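Local atomic coordinates of transmembrane protein (Bartonella henselae, PDB entry 3PAM), a protein that probably serves as the solute-binding component of an ABC-type oligopeptide transport system. Residues A[112-117]-A[121-126]; A[24-29]-A[127-132]. All blocks are in the same frame, centred on the assembly; numbering follows the deposited sequence.

Contact 1. Residues A[112-117]-A[121-126]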
ATOM      1  N   ALA A 112      -4.311  -6.090 -16.420  1.00 41.98           N
ATOM      2  CA  ALA A 112      -3.294  -6.907 -15.796  1.00 41.14           C
ATOM      3  C   ALA A 112      -3.433  -8.379 -16.150  1.00 40.31           C
ATOM      4  O   ALA A 112      -2.679  -9.211 -15.663  1.00 40.30           O
ATOM      5  CB  ALA A 112      -3.347  -6.716 -14.299  1.00 40.21           C
ATOM      6  N   GLY A 113      -4.404  -8.707 -16.992  1.00 40.54           N
ATOM      7  CA  GLY A 113      -4.556 -10.083 -17.437  1.00 41.42           C
ATOM      8  C   GLY A 113      -5.576 -10.914 -16.701  1.00 41.34           C
ATOM      9  O   GLY A 113      -5.686 -12.125 -16.943  1.00 44.02           O
ATOM     10  N   PHE A 114      -6.343 -10.283 -15.816  1.00 39.72           N
ATOM     11  CA  PHE A 114      -7.300 -11.019 -15.006  1.00 40.01           C
ATOM     12  C   PHE A 114      -8.660 -11.191 -15.674  1.00 41.41           C
ATOM     13  O   PHE A 114      -9.155 -10.301 -16.369  1.00 41.61           O
ATOM     14  CB  PHE A 114      -7.404 -10.423 -13.603  1.00 38.45           C
ATOM     15  CG  PHE A 114      -6.171 -10.625 -12.791  1.00 39.22           C
ATOM     16  CD1 PHE A 114      -5.039  -9.864 -13.036  1.00 39.74           C
ATOM     17  CD2 PHE A 114      -6.126 -11.604 -11.805  1.00 40.95           C
ATOM     18  CE1 PHE A 114      -3.889 -10.059 -12.302  1.00 41.52           C
ATOM     19  CE2 PHE A 114      -4.972 -11.819 -11.062  1.00 43.00           C
ATOM     20  CZ  PHE A 114      -3.846 -11.051 -11.307  1.00 43.08           C
ATOM     21  N   THR A 115      -9.247 -12.363 -15.462  1.00 37.71           N
ATOM     22  CA  THR A 115     -10.491 -12.732 -16.094  1.00 36.27           C
ATOM     23  C   THR A 115     -11.358 -13.416 -15.070  1.00 35.41           C
ATOM     24  O   THR A 115     -10.934 -13.646 -13.928  1.00 35.70           O
ATOM     25  CB  THR A 115     -10.272 -13.716 -17.278  1.00 37.08           C
ATOM     26  OG1 THR A 115      -9.605 -14.889 -16.813  1.00 36.91           O
ATOM     27  CG2 THR A 115      -9.475 -13.081 -18.376  1.00 38.72           C
ATOM     28  N   LYS A 116     -12.572 -13.768 -15.466  1.00 34.74           N
ATOM     29  CA  LYS A 116     -13.431 -14.469 -14.539  1.00 34.29           C
ATOM     30  C   LYS A 116     -13.805 -15.825 -15.080  1.00 35.06           C
ATOM     31  O   LYS A 116     -14.132 -15.946 -16.274  1.00 36.28           O
ATOM     32  CB  LYS A 116     -14.670 -13.639 -14.276  1.00 33.83           C
ATOM     33  CG  LYS A 116     -14.400 -12.388 -13.502  1.00 32.62           C
ATOM     34  CD  LYS A 116     -14.964 -12.568 -12.145  1.00 35.10           C
ATOM     35  CE  LYS A 116     -16.205 -11.747 -11.973  1.00 34.53           C
ATOM     36  NZ  LYS A 116     -17.037 -12.352 -10.913  1.00 32.15           N
ATOM     37  N   LYS A 117     -13.691 -16.840 -14.220  1.00 35.22           N
ATOM     38  CA  LYS A 117     -14.260 -18.151 -14.457  1.00 35.65           C
ATOM     39  C   LYS A 117     -15.215 -18.585 -13.341  1.00 36.38           C
ATOM     40  O   LYS A 117     -14.832 -18.666 -12.153  1.00 35.52           O
ATOM     41  CB  LYS A 117     -13.197 -19.211 -14.614  1.00 36.96           C
ATOM     42  CG  LYS A 117     -13.751 -20.457 -15.259  1.00 36.73           C
ATOM     43  CD  LYS A 117     -13.348 -21.755 -14.553  1.00 38.75           C
ATOM     44  CE  LYS A 117     -11.845 -21.917 -14.381  1.00 37.71           C
ATOM     45  NZ  LYS A 117     -11.428 -23.300 -14.774  1.00 38.72           N
ATOM     46  N   LEU A 121     -12.517 -14.635  -9.810  1.00 33.88           N
ATOM     47  CA  LEU A 121     -11.460 -13.912 -10.507  1.00 34.30           C
ATOM     48  C   LEU A 121     -10.250 -14.826 -10.638  1.00 36.10           C
ATOM     49  O   LEU A 121      -9.890 -15.534  -9.704  1.00 35.88           O
ATOM     50  CB  LEU A 121     -11.072 -12.625  -9.773  1.00 33.42           C
ATOM     51  CG  LEU A 121     -10.112 -11.716 -10.561  1.00 36.78           C
ATOM     52  CD1 LEU A 121     -10.787 -11.075 -11.815  1.00 34.60           C
ATOM     53  CD2 LEU A 121      -9.490 -10.607  -9.715  1.00 37.57           C
ATOM     54  N   ILE A 122      -9.632 -14.791 -11.810  1.00 37.79           N
ATOM     55  CA  ILE A 122      -8.593 -15.718 -12.176  1.00 39.98           C
ATOM     56  C   ILE A 122      -7.414 -14.954 -12.743  1.00 42.15           C
ATOM     57  O   ILE A 122      -7.596 -14.026 -13.528  1.00 42.34           O
ATOM     58  CB  ILE A 122      -9.131 -16.713 -13.240  1.00 40.29           C
ATOM     59  CG1 ILE A 122     -10.358 -17.466 -12.700  1.00 39.11           C
ATOM     60  CG2 ILE A 122      -8.059 -17.683 -13.698  1.00 42.57           C
ATOM     61  CD1 ILE A 122     -10.025 -18.626 -11.776  1.00 37.69           C
ATOM     62  N   ALA A 123      -6.214 -15.356 -12.337  1.00 44.51           N
ATOM     63  CA  ALA A 123      -4.965 -14.768 -12.821  1.00 47.87           C
ATOM     64  C   ALA A 123      -4.689 -15.192 -14.254  1.00 49.80           C
ATOM     65  O   ALA A 123      -5.258 -16.174 -14.723  1.00 49.20           O
ATOM     66  CB  ALA A 123      -3.801 -15.181 -11.937  1.00 50.04           C
ATOM     67  N   PRO A 124      -3.809 -14.453 -14.949  1.00 52.74           N
ATOM     68  CA  PRO A 124      -3.449 -14.782 -16.324  1.00 55.24           C
ATOM     69  C   PRO A 124      -2.943 -16.214 -16.465  1.00 57.51           C
ATOM     70  O   PRO A 124      -2.983 -16.773 -17.572  1.00 58.52           O
ATOM     71  CB  PRO A 124      -2.332 -13.778 -16.655  1.00 58.86           C
ATOM     72  CG  PRO A 124      -2.013 -13.051 -15.351  1.00 58.30           C
ATOM     73  CD  PRO A 124      -3.257 -13.148 -14.543  1.00 54.04           C
ATOM     74  N   ASN A 125      -2.497 -16.800 -15.350  1.00 58.22           N
ATOM     75  CA  ASN A 125      -1.984 -18.169 -15.331  1.00 60.36           C
ATOM     76  C   ASN A 125      -3.053 -19.206 -14.988  1.00 57.39           C
ATOM     77  O   ASN A 125      -2.749 -20.389 -14.767  1.00 58.74           O
ATOM     78  CB  ASN A 125      -0.812 -18.279 -14.361  1.00 63.57           C
ATOM     79  CG  ASN A 125      -1.182 -17.878 -12.953  1.00 62.50           C
ATOM     80  OD1 ASN A 125      -2.260 -18.214 -12.454  1.00 60.37           O
ATOM     81  ND2 ASN A 125      -0.283 -17.153 -12.295  1.00 65.39           N
ATOM     82  N   GLY A 126      -4.301 -18.757 -14.929  1.00 53.28           N
ATOM     83  CA  GLY A 126      -5.410 -19.644 -14.583  1.00 50.40           C
ATOM     84  C   GLY A 126      -5.617 -19.923 -13.096  1.00 48.83           C
ATOM     85  O   GLY A 126      -6.652 -20.475 -12.711  1.00 46.31           O
TER
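The ring of Phe114 lies against Pro124, whose CD sits over the ring centre, 3.8 Å from the Phe114 centroid and 9° off the ring normal, a CH-pi contact made with one face. Another part of the same ring meets Ala123 obliquely, Phe114 CE2 being 3.7 Å from Ala123 CB. With CG anti to the carbonyl carbon (chi1 -69°), Phe114 turns its ring along the 121-124 backbone, and its CB comes 3.9 Å from Leu121 CD1. Beyond this cluster the two segments form an antiparallel beta hairpin. Thr115 and Ile122 are its hydrogen-bonded pair, joined by two reciprocal backbone bonds: Thr115 N donates to Ile122 O at 3.0 Å, and Ile122 N returns a bond of 2.7 Å to Thr115 O. Lys116 and Leu121 form the next, non-hydrogen-bonded pair, with side chains at about a right angle; Lys116 CD runs beside the Leu121 backbone. Leu121 CG stands anti to its own nitrogen, which brings CD1 to 3.3 Å from Thr115 O. Ile122 CG1 also lies 3.8 Å from Lys117 CB. The hairpin follows helix 99-111, which ends in a Schellman motif at Gly113; Leu109 of that helix packs on both Phe114 and Leu121. Past Ile122, a type I turn from Ala123 to Gly126 reverses the chain, closed by Gly126 N bonding to Ala123 O.

Contact 2. Residues A[24-29]-A[127-132]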
ATOM      1  N   GLN A  24      -3.057  -1.784  -7.060  1.00 33.11           N
ATOM      2  CA  GLN A  24      -3.812  -0.554  -7.227  1.00 35.77           C
ATOM      3  C   GLN A  24      -5.325  -0.841  -7.226  1.00 36.26           C
ATOM      4  O   GLN A  24      -6.094  -0.163  -6.544  1.00 37.27           O
ATOM      5  CB  GLN A  24      -3.373   0.130  -8.504  1.00 37.17           C
ATOM      6  CG  GLN A  24      -3.541   1.618  -8.511  1.00 41.04           C
ATOM      7  CD  GLN A  24      -3.461   2.173  -9.929  1.00 44.49           C
ATOM      8  OE1 GLN A  24      -2.849   1.555 -10.800  1.00 45.82           O
ATOM      9  NE2 GLN A  24      -4.068   3.335 -10.164  1.00 45.13           N
ATOM     10  N   ALA A  25      -5.730  -1.889  -7.940  1.00 36.01           N
ATOM     11  CA  ALA A  25      -7.141  -2.309  -7.978  1.00 36.38           C
ATOM     12  C   ALA A  25      -7.668  -2.708  -6.603  1.00 35.44           C
ATOM     13  O   ALA A  25      -8.749  -2.276  -6.217  1.00 36.67           O
ATOM     14  CB  ALA A  25      -7.324  -3.445  -8.953  1.00 35.81           C
ATOM     15  N   LEU A  26      -6.918  -3.543  -5.870  1.00 33.86           N
ATOM     16  CA  LEU A  26      -7.398  -4.021  -4.572  1.00 33.48           C
ATOM     17  C   LEU A  26      -7.508  -2.877  -3.576  1.00 33.63           C
ATOM     18  O   LEU A  26      -8.428  -2.856  -2.749  1.00 34.58           O
ATOM     19  CB  LEU A  26      -6.512  -5.136  -3.990  1.00 32.71           C
ATOM     20  CG  LEU A  26      -6.440  -6.496  -4.697  1.00 33.19           C
ATOM     21  CD1 LEU A  26      -6.442  -7.625  -3.711  1.00 31.96           C
ATOM     22  CD2 LEU A  26      -7.525  -6.720  -5.706  1.00 32.39           C
ATOM     23  N   SER A  27      -6.558  -1.943  -3.658  1.00 33.07           N
ATOM     24  CA  SER A  27      -6.565  -0.729  -2.876  1.00 34.08           C
ATOM     25  C   SER A  27      -7.850   0.059  -3.083  1.00 36.39           C
ATOM     26  O   SER A  27      -8.488   0.472  -2.131  1.00 37.21           O
ATOM     27  CB  SER A  27      -5.361   0.135  -3.211  1.00 34.23           C
ATOM     28  OG  SER A  27      -5.242   1.190  -2.268  1.00 37.27           O
ATOM     29  N   ILE A  28      -8.244   0.236  -4.336  1.00 37.93           N
ATOM     30  CA  ILE A  28      -9.496   0.913  -4.646  1.00 40.81           C
ATOM     31  C   ILE A  28     -10.726   0.155  -4.117  1.00 41.50           C
ATOM     32  O   ILE A  28     -11.669   0.765  -3.618  1.00 44.24           O
ATOM     33  CB  ILE A  28      -9.626   1.141  -6.160  1.00 42.29           C
ATOM     34  CG1 ILE A  28      -8.449   1.988  -6.652  1.00 41.43           C
ATOM     35  CG2 ILE A  28     -10.970   1.784  -6.486  1.00 45.79           C
ATOM     36  CD1 ILE A  28      -8.417   2.173  -8.162  1.00 43.56           C
ATOM     37  N   LEU A  29     -10.700  -1.169  -4.228  1.00 39.45           N
ATOM     38  CA  LEU A  29     -11.809  -2.021  -3.808  1.00 40.16           C
ATOM     39  C   LEU A  29     -12.137  -1.917  -2.322  1.00 40.36           C
ATOM     40  O   LEU A  29     -13.255  -2.225  -1.881  1.00 43.16           O
ATOM     41  CB  LEU A  29     -11.502  -3.484  -4.148  1.00 38.78           C
ATOM     42  CG  LEU A  29     -11.763  -3.942  -5.577  1.00 38.38           C
ATOM     43  CD1 LEU A  29     -10.961  -5.173  -5.928  1.00 37.11           C
ATOM     44  CD2 LEU A  29     -13.225  -4.233  -5.685  1.00 43.83           C
ATOM     45  N   LEU A 127      -4.657 -19.553 -12.251  1.00 49.92           N
ATOM     46  CA  LEU A 127      -4.831 -19.764 -10.807  1.00 49.11           C
ATOM     47  C   LEU A 127      -5.917 -18.811 -10.275  1.00 45.46           C
ATOM     48  O   LEU A 127      -6.040 -17.688 -10.760  1.00 44.36           O
ATOM     49  CB  LEU A 127      -3.507 -19.592 -10.054  1.00 51.88           C
ATOM     50  N   PRO A 128      -6.740 -19.268  -9.309  1.00 43.79           N
ATOM     51  CA  PRO A 128      -7.750 -18.336  -8.783  1.00 40.69           C
ATOM     52  C   PRO A 128      -7.169 -17.326  -7.810  1.00 40.47           C
ATOM     53  O   PRO A 128      -6.213 -17.628  -7.097  1.00 42.48           O
ATOM     54  CB  PRO A 128      -8.765 -19.244  -8.070  1.00 39.56           C
ATOM     55  CG  PRO A 128      -8.483 -20.627  -8.558  1.00 42.15           C
ATOM     56  CD  PRO A 128      -6.984 -20.649  -8.855  1.00 44.72           C
ATOM     57  N   PHE A 129      -7.728 -16.121  -7.833  1.00 38.15           N
ATOM     58  CA  PHE A 129      -7.337 -15.066  -6.941  1.00 37.96           C
ATOM     59  C   PHE A 129      -7.942 -15.372  -5.572  1.00 37.42           C
ATOM     60  O   PHE A 129      -9.086 -14.992  -5.272  1.00 35.22           O
ATOM     61  CB  PHE A 129      -7.805 -13.705  -7.480  1.00 36.21           C
ATOM     62  CG  PHE A 129      -6.916 -12.551  -7.083  1.00 38.15           C
ATOM     63  CD1 PHE A 129      -6.255 -12.534  -5.844  1.00 38.03           C
ATOM     64  CD2 PHE A 129      -6.762 -11.467  -7.919  1.00 38.51           C
ATOM     65  CE1 PHE A 129      -5.441 -11.473  -5.474  1.00 39.02           C
ATOM     66  CE2 PHE A 129      -5.938 -10.391  -7.550  1.00 41.43           C
ATOM     67  CZ  PHE A 129      -5.277 -10.402  -6.318  1.00 39.84           C
ATOM     68  N   GLN A 130      -7.166 -16.105  -4.777  1.00 36.51           N
ATOM     69  CA  GLN A 130      -7.495 -16.438  -3.411  1.00 38.00           C
ATOM     70  C   GLN A 130      -6.233 -16.295  -2.545  1.00 37.24           C
ATOM     71  O   GLN A 130      -5.140 -16.721  -2.931  1.00 37.24           O
ATOM     72  CB  GLN A 130      -8.105 -17.843  -3.320  1.00 42.09           C
ATOM     73  CG  GLN A 130      -7.143 -19.035  -3.489  1.00 45.69           C
ATOM     74  CD  GLN A 130      -7.862 -20.398  -3.583  1.00 52.13           C
ATOM     75  OE1 GLN A 130      -7.231 -21.430  -3.855  1.00 57.05           O
ATOM     76  NE2 GLN A 130      -9.179 -20.402  -3.385  1.00 53.75           N
ATOM     77  N   PHE A 131      -6.388 -15.652  -1.392  1.00 36.16           N
ATOM     78  CA  PHE A 131      -5.267 -15.380  -0.525  1.00 35.72           C
ATOM     79  C   PHE A 131      -5.719 -15.238   0.915  1.00 36.69           C
ATOM     80  O   PHE A 131      -6.912 -15.121   1.183  1.00 38.17           O
ATOM     81  CB  PHE A 131      -4.475 -14.150  -0.994  1.00 33.11           C
ATOM     82  CG  PHE A 131      -5.226 -12.850  -0.889  1.00 32.40           C
ATOM     83  CD1 PHE A 131      -5.120 -12.060   0.268  1.00 33.15           C
ATOM     84  CD2 PHE A 131      -5.997 -12.379  -1.961  1.00 30.05           C
ATOM     85  CE1 PHE A 131      -5.789 -10.842   0.363  1.00 31.52           C
ATOM     86  CE2 PHE A 131      -6.659 -11.183  -1.875  1.00 30.29           C
ATOM     87  CZ  PHE A 131      -6.556 -10.403  -0.701  1.00 31.38           C
ATOM     88  N   GLU A 132      -4.756 -15.239   1.828  1.00 36.89           N
ATOM     89  CA  GLU A 132      -5.012 -15.186   3.254  1.00 37.99           C
ATOM     90  C   GLU A 132      -4.579 -13.838   3.830  1.00 36.53           C
ATOM     91  O   GLU A 132      -3.520 -13.309   3.470  1.00 35.49           O
ATOM     92  CB  GLU A 132      -4.237 -16.314   3.931  1.00 41.09           C
ATOM     93  CG  GLU A 132      -4.553 -16.559   5.369  1.00 44.30           C
ATOM     94  CD  GLU A 132      -3.407 -17.258   6.085  1.00 50.32           C
ATOM     95  OE1 GLU A 132      -2.286 -16.694   6.126  1.00 52.35           O
ATOM     96  OE2 GLU A 132      -3.621 -18.366   6.609  1.00 53.32           O
TER
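Leu26 reaches across from helix 20-29 to the rings of Phe129 and Phe131, joining that helix to the start of strand 130-135, an inner strand of the mixed sheet in this solute-binding fold. The contact is wholly apolar: no hydrogen bond crosses it, and the backbones stay well apart, with Leu26 CA and Phe129 CA 11.3 Å from each other. All three touching residues are buried, and the summed buried surface of 106 Å² reflects one leucine meeting two rings. Both aromatic side chains approach Leu26 from the opposite direction, and each presents its outer carbons obliquely. Different first torsions, chi1 -150° in Phe129 and 67° in Phe131, bring the two rings to the same methyl group. Around them, Leu151 of helix 138-152 packs on both Leu26 and Phe131, and the Phe131 ring meets Phe17 edge-to-face. Polar bonds lie outside the Leu26 contact: the backbones of Phe129, at the centre of an inverse gamma turn, and of Phe131 bond to His157, and Glu132 OE1 forms a salt bridge with Arg171 NH2. The methyl carbon Leu26 CD1 serves both rings, lying 4.0 Å from Phe129 CZ and likewise 4.0 Å from Phe131 CE2.

In the fold
The centres of contacts 1 and 2 lie about 11 Å apart, on the same side of the chain's centre; contact 1 is the more peripheral, their centres lying about 22 and 12 Å, respectively, from the centre of the chain. Along the chain, helix 20-29 comes first, then helix 99-111, the hairpin of strands 115-117 and 120-122, and finally strand 130-135; residues 112-126 therefore fall between the two segments of contact 2. The contacts also touch directly: Leu121 O is 2.9 Å from Phe129 N, a probable hydrogen bond, and Phe114 CE2 is 3.6 Å from Phe129 CD2. Apolar packing thus runs continuously from the peripheral hairpin to helix 20-29 and the mixed sheet.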